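NAD-dependent epimerase/dehydratase (Methylobacillus flagellatus KT, PDB 3GPI) is of unknown function but probably binds NAD and may act as an NAD-dependent oxidoreductase, epimerase or dehydratase. Local coordinates at residues 6-11 and 20-25; 66-71 and 196-201; 164-169 and 268-273; 226-229 and 234-237. All coordinates share one frame; numbering follows the deposited sequence. Where two conformers were deposited one is given.

Interaction 1 (6-11 and 20-25); sequences ILIAGC and RRLTAQ
Leu22 sends one methyl, CD1, to the side chains of Ile6 and Ile8. It lies 4.0 Å from Ile6 CG2 and 4.1 Å from Ile6 CG1, over both branches of that residue. The side chains of Ile6 and Leu22 cross at about a right angle. Ile8 is looser: its CD1 is 4.4 Å from Leu22 CD1. The contact is wholly apolar and buried. Leu22 CG stands anti to its own carbonyl carbon (chi1 -70°), and the chain then runs out extended, which carries CD1 off the helix to the strand. Val29 touches both Ile8 and Leu22. Ala195 and Ile198 of helix 187-201 also pack on Leu22. Just after the strand comes Gly10, whose backbone angles leave no room for a side chain. It belongs to a glycine-rich GxGxxG-like turn, consistent with a dinucleotide-binding loop of the Rossmann type. The contact thus lies within the first beta-alpha-beta unit, formed by strand 6-9, helix 13-24 and strand 29-33. Strand 6-9 runs parallel between strands 29-33 and 66-69, and helices 13-24 and 187-201 lie side by side on this face of the sheet.

Interaction 2 (66-71 and 196-201); sequences ILVYCV and YLIQQR
Ile66 and Val68 meet Ile198 through methyl groups, while the two rings of these segments, Tyr69 and Tyr196, take no part in that contact. One face of the Tyr196 ring carries Gln200 CG, which sits 3.7 Å above the plane and over its centre, one helical turn on. Tyr196 OH is hydrogen-bonded to Ser257 O. The Tyr69 ring has Val71 CG2 on one face, 4.1 Å above the plane and displaced toward the rim. Tyr69 also packs on Leu89 and Thr92 of helix 86-95, on the opposite face of the sheet from helix 187-201.

Strand 66-69 is an inner strand of the parallel Rossmann-type sheet, lying between strands 6-9 and 103-109. Its side chains alternate: Ile66 and Val68 face helix 187-201, whereas Leu67 and Tyr69 face helix 86-95. The sheet is therefore covered by helices on both faces, as in the three-layer nucleotide-binding domains of this family.

On the first of these faces Ile198 CD1 does the touching. It is 4.2 Å from Val68 CG2 and 4.3 Å from Ile66 CG2, so one methyl serves two strand residues. Ile198 CG1 lies anti to the carbonyl carbon and chi2 is 168°, an extended shape that points CD1 at the sheet. Val68 offers the branch that is anti to its own carbonyl carbon. Phe105 of the next strand also touches Ile198. Arg201 lies near Ile66, its CG 4.5 Å from Ile66 CD1, and its NH2 is hydrogen-bonded to Gln102 O.

Interaction 3 (164-169 and 268-273); sequences RMIRQA and SGYGAL. With EDO (1,2-ethanediol), chain B.
Tyr270 reaches across from helix 266-277 to Met165 and Ile166 of helix 164-168. CG is anti to the carbonyl carbon (chi1 -78°), which turns the ring toward the other helix. At the root of the side chain, CB packs on Leu227. Further out, CD1 is 3.8 Å from both CG1 and CD1 of Ile166, and CE1 is 3.9 Å from Ile166 CG1. The two side chains slide past each other in opposite directions. Ile166 CD1 continues to Leu273 CB, at 4.1 Å. Tyr158 stacks on the Tyr270 ring.

The axes of segments 164-168 and 268-273 come within 11.6 Å and cross at -74°. They probably belong to the smaller, mainly C-terminal part of the molecule, which in extended short-chain dehydrogenases usually helps to bind substrate.

At the tip, CZ lies 3.9 Å from Met165 CB, and Tyr270 OH comes to 3.4 Å from the same Met165 CB. Tyr270 OH has two polar partners near the ring plane. One is O1 of a bound 1,2-ethanediol, probably from the crystallisation liquor, at 2.7 Å. The other is a water, which accepts a hydrogen bond from Met165 N and so bridges the hydroxyl to the start of helix 164-168. A phenylalanine here would probably leave this water and the diol without their shared partner. The diol is also hydrogen-bonded to Arg184 NE.

Interaction 4 (226-229 and 234-237); sequences WLAD and AYPA
Tyr235 folds back onto Ala228 and Asp229 of the helix that precedes it. This is a local helix-loop packing: helix 220-230 ends, the chain turns, and residues 234-237 run past it without regular structure. Tyr235 CG sits between the backbone N and the carbonyl carbon (chi1 55°), the most hindered of the three staggered positions. That torsion swings the ring from the loop toward the helix. There its CE2 lies 3.8 Å from Ala228 CB, and CD2 is nearly as close to the same methyl. Ala228 also touches Trp175 and Ile233. Pro172 also touches Tyr235.

Asp229 turns its CG anti to its own carbonyl carbon, which brings the carboxylate to the outer end of the ring. Tyr235 OH donates a hydrogen bond of 2.8 Å to Asp229 OD1. The hydroxyl approaches OD1 on the syn side, 23° out of the carboxylate plane. The side chains cross at about a right angle. OD1 lies at the edge of the ring, near its plane, and the carboxylate and ring planes are 15° apart. With a valine in place of Tyr235, the carboxylate would probably lose this donor and Ala228 its aromatic neighbour. Asp229 OD1 also comes to 3.2 Å from Tyr235 CE2, while Asp229 OD2 stays 3.5 Å from Tyr235 OH.

In the fold
The four contacts fall into two pairs. Interactions 1 and 2 belong to neighbouring strands of one sheet, their centres 9 Å apart. Ala9 N to Val68 O and Ala9 O to Cys70 N, both 2.8 Å, are probable hydrogen bonds between them, and Leu22 touches Ile198 on the helical side. Interactions 3 and 4 form the second pair, 13 Å apart between centres. Leu227 joins them by packing on Ala169, Met165 and Tyr270. The centres of interactions 1 and 3 are about 26 Å apart. Interaction 1 adjoins the probable dinucleotide-binding turn, whereas interaction 3 holds the ethanediol. Interaction 4 lies farther out, about 39 Å from interaction 1 between centres.

Interaction 1 (6-11 and 20-25)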
loop_
_atom_site.group_PDB
_atom_site.type_symbol
_atom_site.label_atom_id
_atom_site.label_comp_id
_atom_site.label_asym_id
_atom_site.label_seq_id
_atom_site.Cartn_x
_atom_site.Cartn_y
_atom_site.Cartn_z
ATOM N N ILE A 6 10.078 5.590 -14.873
ATOM C CA ILE A 6 8.957 5.403 -13.955
ATOM C C ILE A 6 8.475 6.742 -13.467
ATOM O O ILE A 6 9.280 7.569 -13.054
ATOM C CB ILE A 6 9.399 4.627 -12.692
ATOM C CG1 ILE A 6 10.298 3.426 -13.002
ATOM C CG2 ILE A 6 8.191 4.210 -11.869
ATOM C CD1 ILE A 6 9.621 2.308 -13.720
ATOM N N LEU A 7 7.161 6.952 -13.531
ATOM C CA LEU A 7 6.523 8.091 -12.851
ATOM C C LEU A 7 5.743 7.552 -11.673
ATOM O O LEU A 7 4.934 6.645 -11.847
ATOM C CB LEU A 7 5.591 8.813 -13.808
ATOM C CG LEU A 7 4.723 9.908 -13.191
ATOM C CD1 LEU A 7 5.520 10.988 -12.503
ATOM C CD2 LEU A 7 3.849 10.479 -14.304
ATOM N N ILE A 8 6.044 8.072 -10.480
ATOM C CA ILE A 8 5.297 7.695 -9.271
ATOM C C ILE A 8 4.407 8.881 -8.895
ATOM O O ILE A 8 4.937 9.949 -8.545
ATOM C CB ILE A 8 6.257 7.379 -8.119
ATOM C CG1 ILE A 8 7.166 6.179 -8.485
ATOM C CG2 ILE A 8 5.452 7.094 -6.827
ATOM C CD1 ILE A 8 8.309 5.925 -7.515
ATOM N N ALA A 9 3.099 8.723 -9.010
ATOM C CA ALA A 9 2.181 9.788 -8.627
ATOM C C ALA A 9 1.788 9.557 -7.189
ATOM O O ALA A 9 1.136 8.567 -6.875
ATOM C CB ALA A 9 0.973 9.797 -9.491
ATOM N N GLY A 10 2.192 10.487 -6.327
ATOM C CA GLY A 10 1.973 10.375 -4.902
ATOM C C GLY A 10 3.282 10.049 -4.227
ATOM O O GLY A 10 3.818 8.941 -4.387
ATOM N N CYS A 11 3.799 11.000 -3.456
ATOM C CA CYS A 11 5.100 10.857 -2.814
ATOM C C CYS A 11 5.014 10.817 -1.298
ATOM O O CYS A 11 5.792 11.460 -0.577
ATOM C CB CYS A 11 6.051 11.967 -3.249
ATOM S SG CYS A 11 6.463 11.903 -5.013
ATOM N N ARG A 20 13.273 5.069 -3.967
ATOM C CA ARG A 20 14.634 4.788 -3.524
ATOM C C ARG A 20 15.127 3.470 -4.089
ATOM O O ARG A 20 16.241 3.360 -4.611
ATOM C CB ARG A 20 14.678 4.796 -1.987
ATOM C CG ARG A 20 16.067 4.629 -1.377
ATOM C CD ARG A 20 16.031 4.397 0.165
ATOM N NE ARG A 20 15.457 3.083 0.507
ATOM C CZ ARG A 20 16.132 1.935 0.493
ATOM N NH1 ARG A 20 17.420 1.925 0.147
ATOM N NH2 ARG A 20 15.541 0.794 0.821
ATOM N N ARG A 21 14.267 2.450 -4.034
ATOM C CA ARG A 21 14.624 1.124 -4.529
ATOM C C ARG A 21 14.809 1.118 -6.040
ATOM O O ARG A 21 15.811 0.584 -6.543
ATOM C CB ARG A 21 13.572 0.103 -4.076
ATOM C CG ARG A 21 13.627 -0.147 -2.566
ATOM C CD ARG A 21 12.447 -0.994 -2.025
ATOM N NE ARG A 21 12.642 -1.197 -0.586
ATOM C CZ ARG A 21 13.342 -2.183 -0.037
ATOM N NH1 ARG A 21 13.823 -3.196 -0.770
ATOM N NH2 ARG A 21 13.476 -2.187 1.275
ATOM N N LEU A 22 13.892 1.745 -6.772
ATOM C CA LEU A 22 13.956 1.747 -8.228
ATOM C C LEU A 22 15.162 2.535 -8.706
ATOM O O LEU A 22 15.784 2.137 -9.688
ATOM C CB LEU A 22 12.680 2.347 -8.818
ATOM C CG LEU A 22 11.449 1.486 -8.645
ATOM C CD1 LEU A 22 10.270 2.287 -9.103
ATOM C CD2 LEU A 22 11.571 0.142 -9.415
ATOM N N THR A 23 15.480 3.647 -8.046
ATOM C CA THR A 23 16.672 4.415 -8.429
ATOM C C THR A 23 17.930 3.600 -8.187
ATOM O O THR A 23 18.837 3.602 -9.054
ATOM C CB THR A 23 16.688 5.746 -7.664
ATOM O OG1 THR A 23 15.569 6.545 -8.078
ATOM C CG2 THR A 23 17.986 6.508 -7.927
ATOM N N ALA A 24 17.977 2.872 -7.061
ATOM C CA ALA A 24 19.139 2.020 -6.789
ATOM C C ALA A 24 19.323 0.933 -7.832
ATOM O O ALA A 24 20.461 0.504 -8.098
ATOM C CB ALA A 24 19.052 1.425 -5.404
ATOM N N GLN A 25 18.231 0.477 -8.426
ATOM C CA GLN A 25 18.288 -0.542 -9.459
ATOM C C GLN A 25 18.585 0.030 -10.849
ATOM O O GLN A 25 18.762 -0.735 -11.807
ATOM C CB GLN A 25 16.979 -1.276 -9.511
ATOM C CG GLN A 25 16.693 -2.081 -8.293
ATOM C CD GLN A 25 15.369 -2.749 -8.395
ATOM O OE1 GLN A 25 14.349 -2.098 -8.617
ATOM N NE2 GLN A 25 15.366 -4.058 -8.263
#

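Interaction 2 (66-71 and 196-201)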
loop_
_atom_site.group_PDB
_atom_site.type_symbol
_atom_site.label_atom_id
_atom_site.label_comp_id
_atom_site.label_asym_id
_atom_site.label_seq_id
_atom_site.Cartn_x
_atom_site.Cartn_y
_atom_site.Cartn_z
ATOM N N ILE A 66 6.283 3.335 -17.202
ATOM C CA ILE A 66 5.514 2.775 -16.107
ATOM C C ILE A 66 4.956 3.904 -15.245
ATOM O O ILE A 66 5.688 4.846 -14.891
ATOM C CB ILE A 66 6.385 1.851 -15.215
ATOM C CG1 ILE A 66 7.037 0.729 -16.008
ATOM C CG2 ILE A 66 5.605 1.305 -14.007
ATOM C CD1 ILE A 66 6.115 -0.360 -16.481
ATOM N N LEU A 67 3.646 3.842 -14.952
ATOM C CA LEU A 67 3.047 4.704 -13.938
ATOM C C LEU A 67 2.765 3.904 -12.687
ATOM O O LEU A 67 2.137 2.854 -12.793
ATOM C CB LEU A 67 1.743 5.286 -14.464
ATOM C CG LEU A 67 0.893 6.066 -13.449
ATOM C CD1 LEU A 67 1.593 7.317 -12.932
ATOM C CD2 LEU A 67 -0.453 6.424 -14.104
ATOM N N VAL A 68 3.238 4.378 -11.525
ATOM C CA VAL A 68 2.785 3.820 -10.252
ATOM C C VAL A 68 1.921 4.893 -9.608
ATOM O O VAL A 68 2.418 5.985 -9.329
ATOM C CB VAL A 68 3.972 3.466 -9.310
ATOM C CG1 VAL A 68 3.434 2.844 -8.038
ATOM C CG2 VAL A 68 4.915 2.513 -10.007
ATOM N N TYR A 69 0.643 4.594 -9.409
ATOM C CA TYR A 69 -0.272 5.590 -8.903
ATOM C C TYR A 69 -0.616 5.253 -7.462
ATOM O O TYR A 69 -1.256 4.240 -7.210
ATOM C CB TYR A 69 -1.523 5.619 -9.786
ATOM C CG TYR A 69 -2.414 6.809 -9.545
ATOM C CD1 TYR A 69 -2.204 7.998 -10.223
ATOM C CD2 TYR A 69 -3.450 6.740 -8.617
ATOM C CE1 TYR A 69 -2.997 9.093 -9.992
ATOM C CE2 TYR A 69 -4.272 7.827 -8.395
ATOM C CZ TYR A 69 -4.028 8.999 -9.076
ATOM O OH TYR A 69 -4.827 10.085 -8.834
ATOM N N CYS A 70 -0.173 6.126 -6.567
ATOM C CA CYS A 70 -0.331 5.953 -5.119
ATOM C C CYS A 70 -1.338 6.942 -4.519
ATOM O O CYS A 70 -1.699 6.779 -3.349
ATOM C CB CYS A 70 1.001 6.210 -4.445
ATOM S SG CYS A 70 2.378 5.270 -5.076
ATOM N N VAL A 71 -1.820 7.913 -5.305
ATOM C CA VAL A 71 -2.619 9.027 -4.743
ATOM C C VAL A 71 -3.948 8.552 -4.116
ATOM O O VAL A 71 -4.291 8.991 -3.019
ATOM C CB VAL A 71 -2.848 10.147 -5.789
ATOM C CG1 VAL A 71 -3.774 11.268 -5.240
ATOM C CG2 VAL A 71 -1.496 10.704 -6.261
ATOM N N TYR A 196 9.715 -5.382 -7.491
ATOM C CA TYR A 196 9.880 -6.733 -8.025
ATOM C C TYR A 196 8.982 -6.931 -9.251
ATOM O O TYR A 196 9.440 -7.477 -10.297
ATOM C CB TYR A 196 9.572 -7.765 -6.944
ATOM C CG TYR A 196 9.555 -9.198 -7.385
ATOM C CD1 TYR A 196 10.754 -9.885 -7.571
ATOM C CD2 TYR A 196 8.346 -9.886 -7.549
ATOM C CE1 TYR A 196 10.751 -11.198 -7.925
ATOM C CE2 TYR A 196 8.342 -11.238 -7.940
ATOM C CZ TYR A 196 9.559 -11.865 -8.107
ATOM O OH TYR A 196 9.569 -13.205 -8.484
ATOM N N LEU A 197 7.753 -6.451 -9.184
ATOM C CA LEU A 197 6.850 -6.635 -10.334
ATOM C C LEU A 197 7.362 -5.825 -11.512
ATOM O O LEU A 197 7.200 -6.223 -12.653
ATOM C CB LEU A 197 5.418 -6.220 -9.993
ATOM C CG LEU A 197 4.730 -7.097 -8.960
ATOM C CD1 LEU A 197 3.344 -6.539 -8.724
ATOM C CD2 LEU A 197 4.675 -8.572 -9.411
ATOM N N ILE A 198 7.986 -4.684 -11.251
ATOM C CA ILE A 198 8.546 -3.871 -12.319
ATOM C C ILE A 198 9.708 -4.589 -12.963
ATOM O O ILE A 198 9.828 -4.549 -14.202
ATOM C CB ILE A 198 8.914 -2.452 -11.761
ATOM C CG1 ILE A 198 7.626 -1.629 -11.589
ATOM C CG2 ILE A 198 9.914 -1.696 -12.704
ATOM C CD1 ILE A 198 7.827 -0.362 -10.783
ATOM N N GLN A 199 10.554 -5.244 -12.164
ATOM C CA GLN A 199 11.674 -6.044 -12.690
ATOM C C GLN A 199 11.180 -7.240 -13.509
ATOM O O GLN A 199 11.811 -7.604 -14.518
ATOM C CB GLN A 199 12.592 -6.488 -11.561
ATOM C CG GLN A 199 13.811 -7.262 -12.045
ATOM C CD GLN A 199 14.677 -7.737 -10.905
ATOM O OE1 GLN A 199 14.308 -8.666 -10.177
ATOM N NE2 GLN A 199 15.841 -7.110 -10.743
ATOM N N GLN A 200 10.043 -7.816 -13.117
ATOM C CA GLN A 200 9.477 -8.994 -13.755
ATOM C C GLN A 200 8.656 -8.629 -15.002
ATOM O O GLN A 200 8.497 -9.492 -15.896
ATOM C CB GLN A 200 8.575 -9.771 -12.759
ATOM C CG GLN A 200 9.326 -10.370 -11.550
ATOM C CD GLN A 200 9.834 -11.780 -11.774
ATOM O OE1 GLN A 200 11.033 -12.071 -11.609
ATOM N NE2 GLN A 200 8.924 -12.673 -12.115
ATOM N N ARG A 201 8.117 -7.402 -15.074
ATOM C CA ARG A 201 7.046 -7.008 -16.042
ATOM C C ARG A 201 7.421 -7.368 -17.468
ATOM O O ARG A 201 6.576 -7.875 -18.218
ATOM C CB ARG A 201 6.639 -5.502 -15.907
ATOM C CG ARG A 201 5.843 -4.817 -17.081
ATOM C CD ARG A 201 4.439 -5.400 -17.430
ATOM N NE ARG A 201 3.803 -4.675 -18.538
ATOM C CZ ARG A 201 4.107 -4.807 -19.830
ATOM N NH1 ARG A 201 5.072 -5.645 -20.222
ATOM N NH2 ARG A 201 3.449 -4.094 -20.738
#

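Interaction 3 (164-169 and 268-273)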
loop_
_atom_site.group_PDB
_atom_site.type_symbol
_atom_site.label_atom_id
_atom_site.label_comp_id
_atom_site.label_asym_id
_atom_site.label_seq_id
_atom_site.Cartn_x
_atom_site.Cartn_y
_atom_site.Cartn_z
ATOM N N ARG A 164 1.398 3.557 14.930
ATOM C CA ARG A 164 0.190 3.610 15.768
ATOM C C ARG A 164 -0.016 2.376 16.655
ATOM O O ARG A 164 -0.410 2.519 17.807
ATOM C CB ARG A 164 -1.090 3.881 14.997
ATOM C CG ARG A 164 -2.217 4.262 15.930
ATOM C CD ARG A 164 -3.479 4.664 15.204
ATOM N NE ARG A 164 -4.644 4.353 16.032
ATOM C CZ ARG A 164 -5.176 5.165 16.941
ATOM N NH1 ARG A 164 -4.666 6.372 17.148
ATOM N NH2 ARG A 164 -6.244 4.772 17.631
ATOM N N MET A 165 0.214 1.164 16.157
ATOM C CA MET A 165 -0.039 -0.029 16.964
ATOM C C MET A 165 0.920 -0.082 18.154
ATOM O O MET A 165 0.561 -0.536 19.252
ATOM C CB MET A 165 0.105 -1.320 16.136
ATOM C CG MET A 165 -1.089 -1.678 15.210
ATOM S SD MET A 165 -2.740 -1.792 15.985
ATOM C CE MET A 165 -3.239 -0.116 15.674
ATOM N N ILE A 166 2.158 0.353 17.923
ATOM C CA ILE A 166 3.173 0.390 18.998
ATOM C C ILE A 166 2.744 1.354 20.092
ATOM O O ILE A 166 2.855 1.008 21.290
ATOM C CB ILE A 166 4.578 0.754 18.460
ATOM C CG1 ILE A 166 5.156 -0.441 17.715
ATOM C CG2 ILE A 166 5.561 1.192 19.587
ATOM C CD1 ILE A 166 6.481 -0.160 17.033
ATOM N N ARG A 167 2.238 2.514 19.695
ATOM C CA ARG A 167 1.786 3.492 20.694
ATOM C C ARG A 167 0.521 2.995 21.377
ATOM O O ARG A 167 0.452 3.054 22.617
ATOM C CB ARG A 167 1.581 4.878 20.064
ATOM C CG ARG A 167 2.906 5.503 19.589
ATOM C CD ARG A 167 2.683 6.925 19.081
ATOM N NE ARG A 167 1.628 7.010 18.059
ATOM C CZ ARG A 167 1.838 6.965 16.746
ATOM N NH1 ARG A 167 3.057 6.828 16.235
ATOM N NH2 ARG A 167 0.817 7.052 15.934
ATOM N N GLN A 168 -0.449 2.476 20.626
ATOM C CA GLN A 168 -1.688 2.018 21.218
ATOM C C GLN A 168 -1.418 0.873 22.220
ATOM O O GLN A 168 -2.118 0.732 23.227
ATOM C CB GLN A 168 -2.658 1.518 20.172
ATOM C CG GLN A 168 -4.046 1.175 20.780
ATOM C CD GLN A 168 -5.176 0.931 19.793
ATOM O OE1 GLN A 168 -5.004 0.334 18.719
ATOM N NE2 GLN A 168 -6.366 1.348 20.199
ATOM N N ALA A 169 -0.436 0.039 21.940
ATOM C CA ALA A 169 -0.099 -1.077 22.819
ATOM C C ALA A 169 0.372 -0.602 24.193
ATOM O O ALA A 169 0.337 -1.364 25.146
ATOM C CB ALA A 169 0.987 -1.927 22.160
ATOM N N SER A 268 8.527 -10.230 12.873
ATOM C CA SER A 268 9.684 -9.676 12.171
ATOM C C SER A 268 9.614 -8.155 12.026
ATOM O O SER A 268 10.562 -7.412 12.333
ATOM C CB SER A 268 9.772 -10.326 10.785
ATOM O OG SER A 268 9.992 -11.709 10.953
ATOM N N GLY A 269 8.486 -7.665 11.508
ATOM C CA GLY A 269 8.337 -6.266 11.238
ATOM C C GLY A 269 8.325 -5.411 12.492
ATOM O O GLY A 269 9.062 -4.416 12.580
ATOM N N TYR A 270 7.468 -5.759 13.445
ATOM C CA TYR A 270 7.459 -4.984 14.672
ATOM C C TYR A 270 8.711 -5.219 15.500
ATOM O O TYR A 270 9.173 -4.288 16.147
ATOM C CB TYR A 270 6.177 -5.206 15.467
ATOM C CG TYR A 270 5.012 -4.438 14.913
ATOM C CD1 TYR A 270 4.959 -3.057 15.013
ATOM C CD2 TYR A 270 3.966 -5.084 14.267
ATOM C CE1 TYR A 270 3.904 -2.309 14.499
ATOM C CE2 TYR A 270 2.874 -4.350 13.750
ATOM C CZ TYR A 270 2.853 -2.975 13.867
ATOM O OH TYR A 270 1.820 -2.261 13.348
ATOM N N GLY A 271 9.268 -6.425 15.444
ATOM C CA GLY A 271 10.626 -6.625 16.043
ATOM C C GLY A 271 11.632 -5.573 15.531
ATOM O O GLY A 271 12.338 -4.906 16.327
ATOM N N ALA A 272 11.682 -5.359 14.214
ATOM C CA ALA A 272 12.630 -4.393 13.638
ATOM C C ALA A 272 12.313 -2.949 14.055
ATOM O O ALA A 272 13.204 -2.119 14.239
ATOM C CB ALA A 272 12.642 -4.522 12.121
ATOM N N LEU A 273 11.043 -2.636 14.262
ATOM C CA LEU A 273 10.686 -1.249 14.449
ATOM C C LEU A 273 10.931 -0.870 15.872
ATOM O O LEU A 273 11.381 0.255 16.155
ATOM C CB LEU A 273 9.228 -1.019 14.090
ATOM C CG LEU A 273 8.904 -1.073 12.612
ATOM C CD1 LEU A 273 7.394 -1.103 12.443
ATOM C CD2 LEU A 273 9.503 0.144 11.909
HETATM C C1 EDO B . -1.203 -2.886 11.778
HETATM O O1 EDO B . -0.062 -3.626 12.056
HETATM C C2 EDO B . -2.238 -3.958 11.756
HETATM O O2 EDO B . -3.063 -3.680 12.853
HETATM O O HOH W 1 1.698 0.472 13.564
#

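Interaction 4 (226-229 and 234-237)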
loop_
_atom_site.group_PDB
_atom_site.type_symbol
_atom_site.label_atom_id
_atom_site.label_comp_id
_atom_site.label_asym_id
_atom_site.label_seq_id
_atom_site.Cartn_x
_atom_site.Cartn_y
_atom_site.Cartn_z
ATOM N N TRP A 226 1.020 -8.636 22.284
ATOM C CA TRP A 226 2.401 -9.001 21.914
ATOM C C TRP A 226 3.258 -7.724 21.990
ATOM O O TRP A 226 4.399 -7.721 22.523
ATOM C CB TRP A 226 2.359 -9.586 20.471
ATOM C CG TRP A 226 3.709 -10.147 20.004
ATOM C CD1 TRP A 226 4.118 -11.451 20.094
ATOM C CD2 TRP A 226 4.766 -9.436 19.369
ATOM N NE1 TRP A 226 5.367 -11.588 19.563
ATOM C CE2 TRP A 226 5.792 -10.370 19.105
ATOM C CE3 TRP A 226 4.943 -8.110 18.970
ATOM C CZ2 TRP A 226 6.995 -10.010 18.473
ATOM C CZ3 TRP A 226 6.135 -7.745 18.330
ATOM C CH2 TRP A 226 7.158 -8.702 18.108
ATOM N N LEU A 227 2.734 -6.625 21.447
ATOM C CA LEU A 227 3.440 -5.361 21.479
ATOM C C LEU A 227 3.609 -4.801 22.906
ATOM O O LEU A 227 4.640 -4.198 23.238
ATOM C CB LEU A 227 2.727 -4.354 20.602
ATOM C CG LEU A 227 2.894 -4.591 19.089
ATOM C CD1 LEU A 227 1.990 -3.696 18.304
ATOM C CD2 LEU A 227 4.375 -4.444 18.650
ATOM N N ALA A 228 2.593 -5.029 23.730
ATOM C CA ALA A 228 2.634 -4.584 25.121
ATOM C C ALA A 228 3.700 -5.404 25.857
ATOM O O ALA A 228 4.512 -4.817 26.590
ATOM C CB ALA A 228 1.270 -4.762 25.763
ATOM N N ASP A 229 3.747 -6.717 25.608
ATOM C CA ASP A 229 4.730 -7.595 26.245
ATOM C C ASP A 229 6.155 -7.156 25.946
ATOM O O ASP A 229 7.024 -7.095 26.833
ATOM C CB ASP A 229 4.527 -9.045 25.830
ATOM C CG ASP A 229 3.308 -9.673 26.457
ATOM O OD1 ASP A 229 2.647 -9.040 27.319
ATOM O OD2 ASP A 229 2.967 -10.831 26.071
ATOM N N ALA A 234 1.963 -3.199 31.365
ATOM C CA ALA A 234 1.113 -4.058 32.166
ATOM C C ALA A 234 -0.312 -4.100 31.690
ATOM O O ALA A 234 -0.883 -3.074 31.303
ATOM C CB ALA A 234 1.160 -3.602 33.638
ATOM N N TYR A 235 -0.925 -5.283 31.739
ATOM C CA TYR A 235 -2.376 -5.398 31.524
ATOM C C TYR A 235 -2.808 -6.658 32.283
ATOM O O TYR A 235 -1.944 -7.479 32.659
ATOM C CB TYR A 235 -2.735 -5.486 30.012
ATOM C CG TYR A 235 -2.018 -6.617 29.296
ATOM C CD1 TYR A 235 -2.579 -7.908 29.236
ATOM C CD2 TYR A 235 -0.750 -6.421 28.721
ATOM C CE1 TYR A 235 -1.923 -8.944 28.622
ATOM C CE2 TYR A 235 -0.080 -7.468 28.096
ATOM C CZ TYR A 235 -0.685 -8.739 28.043
ATOM O OH TYR A 235 -0.069 -9.810 27.456
ATOM N N PRO A 236 -4.111 -6.829 32.478
ATOM C CA PRO A 236 -4.551 -7.995 33.285
ATOM C C PRO A 236 -4.464 -9.270 32.470
ATOM O O PRO A 236 -4.881 -9.324 31.295
ATOM C CB PRO A 236 -5.985 -7.674 33.664
ATOM C CG PRO A 236 -6.334 -6.386 32.993
ATOM C CD PRO A 236 -5.186 -5.847 32.229
ATOM N N ALA A 237 -3.905 -10.298 33.105
ATOM C CA ALA A 237 -3.889 -11.635 32.483
ATOM C C ALA A 237 -5.313 -12.116 32.284
ATOM O O ALA A 237 -6.208 -11.747 33.029
ATOM C CB ALA A 237 -3.121 -12.606 33.341
#